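Local coordinates for protein probable arabinosyltransferase B (Mycobacterium tuberculosis H37Rv, PDB 7BVF) that is a membrane-bound arabinosyltransferase that polymerises arabinose into the arabinan of cell-wall arabinogalactan, at residues P59-L64 / P1075-L1080. Sequence-based numbering, arbitrary orientation.
Sequences PQRGQL and PAQLEL
With CG set beside its own backbone N (chi1 -62°) and the chain bent at chi2, Gln60 places its amide against Ala1076 and Gln1077. Gln1077 starts out much the same way but then stays straight past CG (chi2 163°), which carries its amide to the side chain of Arg61. Two surface loops meet here, one following strand 49-56 of the concanavalin-like domain, the other, in the C-terminal domain, running from strand 1063-1067 into strand 1080-1084. That last strand joins the antiparallel sheet that contains 49-56, and Leu1078 already hydrogen-bonds through its backbone to Met55, which places the loops beside a sheet built from strands of both domains. No hydrogen bond spans the contact itself. The two glutamine side chains pass antiparallel to one another, their amide planes 43° apart. NE2 of Gln60 lies 3.6 Å from CB of Ala1076 and 3.7 Å from the backbone O of Gln1077. Arg61 also touches Pro1074 and brings CD within 3.3 Å of NE2 of Gln1077. That same NE2 sits at the edge of the guanidinium, near its plane and 3.5 Å from NH1 of Arg61, two donors with no hydrogen bond between them.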
ATOM      1  N   PRO A  59      34.479  31.629 -27.007  1.00 41.09           N
ATOM      2  CA  PRO A  59      34.192  31.963 -28.405  1.00 41.09           C
ATOM      3  C   PRO A  59      33.564  31.154 -29.558  1.00 41.09           C
ATOM      4  O   PRO A  59      32.403  31.487 -29.768  1.00 41.09           O
ATOM      5  CB  PRO A  59      35.438  32.781 -28.639  1.00 41.09           C
ATOM      6  CG  PRO A  59      35.328  33.723 -27.477  1.00 41.09           C
ATOM      7  CD  PRO A  59      34.727  32.892 -26.367  1.00 41.09           C
ATOM      8  N   GLN A  60      34.308  30.305 -30.292  1.00 44.60           N
ATOM      9  CA  GLN A  60      33.942  29.392 -31.439  1.00 44.60           C
ATOM     10  C   GLN A  60      34.438  29.952 -32.775  1.00 44.60           C
ATOM     11  O   GLN A  60      35.377  29.390 -33.334  1.00 44.60           O
ATOM     12  CB  GLN A  60      32.482  28.997 -31.694  1.00 44.60           C
ATOM     13  CG  GLN A  60      31.769  28.222 -30.611  1.00 44.60           C
ATOM     14  CD  GLN A  60      32.498  26.951 -30.349  1.00 44.60           C
ATOM     15  OE1 GLN A  60      33.601  26.787 -30.796  1.00 44.60           O
ATOM     16  NE2 GLN A  60      31.911  26.058 -29.601  1.00 44.60           N
ATOM     17  N   ARG A  61      33.712  30.903 -33.345  1.00 52.37           N
ATOM     18  CA  ARG A  61      34.079  31.597 -34.570  1.00 52.37           C
ATOM     19  C   ARG A  61      34.695  32.960 -34.303  1.00 52.37           C
ATOM     20  O   ARG A  61      34.867  33.746 -35.240  1.00 52.37           O
ATOM     21  CB  ARG A  61      32.856  31.747 -35.478  1.00 52.37           C
ATOM     22  CG  ARG A  61      32.631  30.579 -36.428  1.00 52.37           C
ATOM     23  CD  ARG A  61      31.858  29.454 -35.759  1.00 52.37           C
ATOM     24  NE  ARG A  61      30.505  29.860 -35.391  1.00 52.37           N
ATOM     25  CZ  ARG A  61      29.669  29.113 -34.675  1.00 52.37           C
ATOM     26  NH1 ARG A  61      30.046  27.916 -34.248  1.00 52.37           N
ATOM     27  NH2 ARG A  61      28.456  29.562 -34.387  1.00 52.37           N
ATOM     28  N   GLY A  62      35.037  33.254 -33.052  1.00 54.67           N
ATOM     29  CA  GLY A  62      35.521  34.570 -32.693  1.00 54.67           C
ATOM     30  C   GLY A  62      34.458  35.630 -32.881  1.00 54.67           C
ATOM     31  O   GLY A  62      34.716  36.671 -33.491  1.00 54.67           O
ATOM     32  N   GLN A  63      33.251  35.376 -32.371  1.00 55.11           N
ATOM     33  CA  GLN A  63      32.158  36.321 -32.535  1.00 55.11           C
ATOM     34  C   GLN A  63      31.339  36.552 -31.273  1.00 55.11           C
ATOM     35  O   GLN A  63      30.393  37.344 -31.320  1.00 55.11           O
ATOM     36  CB  GLN A  63      31.223  35.867 -33.667  1.00 55.11           C
ATOM     37  CG  GLN A  63      31.728  36.238 -35.045  1.00 55.11           C
ATOM     38  CD  GLN A  63      32.101  37.703 -35.151  1.00 55.11           C
ATOM     39  OE1 GLN A  63      33.198  38.046 -35.590  1.00 55.11           O
ATOM     40  NE2 GLN A  63      31.183  38.577 -34.756  1.00 55.11           N
ATOM     41  N   LEU A  64      31.653  35.884 -30.164  1.00 49.65           N
ATOM     42  CA  LEU A  64      31.080  36.194 -28.855  1.00 49.65           C
ATOM     43  C   LEU A  64      29.554  36.092 -28.865  1.00 49.65           C
ATOM     44  O   LEU A  64      28.837  37.029 -28.513  1.00 49.65           O
ATOM     45  CB  LEU A  64      31.531  37.578 -28.384  1.00 49.65           C
ATOM     46  CG  LEU A  64      31.703  37.720 -26.879  1.00 49.65           C
ATOM     47  CD1 LEU A  64      32.860  36.860 -26.419  1.00 49.65           C
ATOM     48  CD2 LEU A  64      31.929  39.171 -26.511  1.00 49.65           C
ATOM     49  N   PRO A1075      24.131  25.456 -32.630  1.00 34.60           N
ATOM     50  CA  PRO A1075      24.924  24.403 -31.987  1.00 34.60           C
ATOM     51  C   PRO A1075      26.414  24.702 -32.067  1.00 34.60           C
ATOM     52  O   PRO A1075      26.867  25.607 -32.768  1.00 34.60           O
ATOM     53  CB  PRO A1075      24.554  23.141 -32.775  1.00 34.60           C
ATOM     54  CG  PRO A1075      23.973  23.631 -34.048  1.00 34.60           C
ATOM     55  CD  PRO A1075      23.301  24.926 -33.722  1.00 34.60           C
ATOM     56  N   ALA A1076      27.183  23.910 -31.330  1.00 36.20           N
ATOM     57  CA  ALA A1076      28.606  24.144 -31.148  1.00 36.20           C
ATOM     58  C   ALA A1076      29.445  23.158 -31.952  1.00 36.20           C
ATOM     59  O   ALA A1076      28.985  22.086 -32.348  1.00 36.20           O
ATOM     60  CB  ALA A1076      28.975  24.046 -29.668  1.00 36.20           C
ATOM     61  N   GLN A1077      30.694  23.548 -32.194  1.00 41.36           N
ATOM     62  CA  GLN A1077      31.705  22.658 -32.743  1.00 41.36           C
ATOM     63  C   GLN A1077      32.436  21.979 -31.592  1.00 41.36           C
ATOM     64  O   GLN A1077      32.717  22.605 -30.567  1.00 41.36           O
ATOM     65  CB  GLN A1077      32.684  23.433 -33.619  1.00 41.36           C
ATOM     66  CG  GLN A1077      32.006  24.369 -34.597  1.00 41.36           C
ATOM     67  CD  GLN A1077      32.950  25.415 -35.149  1.00 41.36           C
ATOM     68  OE1 GLN A1077      34.112  25.491 -34.752  1.00 41.36           O
ATOM     69  NE2 GLN A1077      32.454  26.226 -36.073  1.00 41.36           N
ATOM     70  N   LEU A1078      32.754  20.696 -31.766  1.00 37.03           N
ATOM     71  CA  LEU A1078      32.982  19.834 -30.617  1.00 37.03           C
ATOM     72  C   LEU A1078      34.434  19.467 -30.343  1.00 37.03           C
ATOM     73  O   LEU A1078      34.700  18.899 -29.281  1.00 37.03           O
ATOM     74  CB  LEU A1078      32.167  18.545 -30.759  1.00 37.03           C
ATOM     75  CG  LEU A1078      31.623  18.035 -29.427  1.00 37.03           C
ATOM     76  CD1 LEU A1078      30.840  19.132 -28.737  1.00 37.03           C
ATOM     77  CD2 LEU A1078      30.769  16.801 -29.629  1.00 37.03           C
ATOM     78  N   GLU A1079      35.377  19.747 -31.245  1.00 41.48           N
ATOM     79  CA  GLU A1079      36.800  19.578 -30.933  1.00 41.48           C
ATOM     80  C   GLU A1079      37.096  18.141 -30.487  1.00 41.48           C
ATOM     81  O   GLU A1079      37.286  17.848 -29.304  1.00 41.48           O
ATOM     82  CB  GLU A1079      37.251  20.592 -29.875  1.00 41.48           C
ATOM     83  CG  GLU A1079      38.746  20.589 -29.601  1.00 41.48           C
ATOM     84  CD  GLU A1079      39.513  21.473 -30.556  1.00 41.48           C
ATOM     85  OE1 GLU A1079      38.923  22.446 -31.069  1.00 41.48           O
ATOM     86  OE2 GLU A1079      40.706  21.198 -30.793  1.00 41.48           O
ATOM     87  N   LEU A1080      37.010  17.235 -31.457  1.00 39.86           N
ATOM     88  CA  LEU A1080      37.159  15.814 -31.194  1.00 39.86           C
ATOM     89  C   LEU A1080      38.623  15.379 -31.271  1.00 39.86           C
ATOM     90  O   LEU A1080      39.493  16.086 -31.786  1.00 39.86           O
ATOM     91  CB  LEU A1080      36.320  15.005 -32.179  1.00 39.86           C
ATOM     92  CG  LEU A1080      34.810  15.114 -31.991  1.00 39.86           C
ATOM     93  CD1 LEU A1080      34.098  14.828 -33.294  1.00 39.86           C
ATOM     94  CD2 LEU A1080      34.354  14.155 -30.915  1.00 39.86           C
TER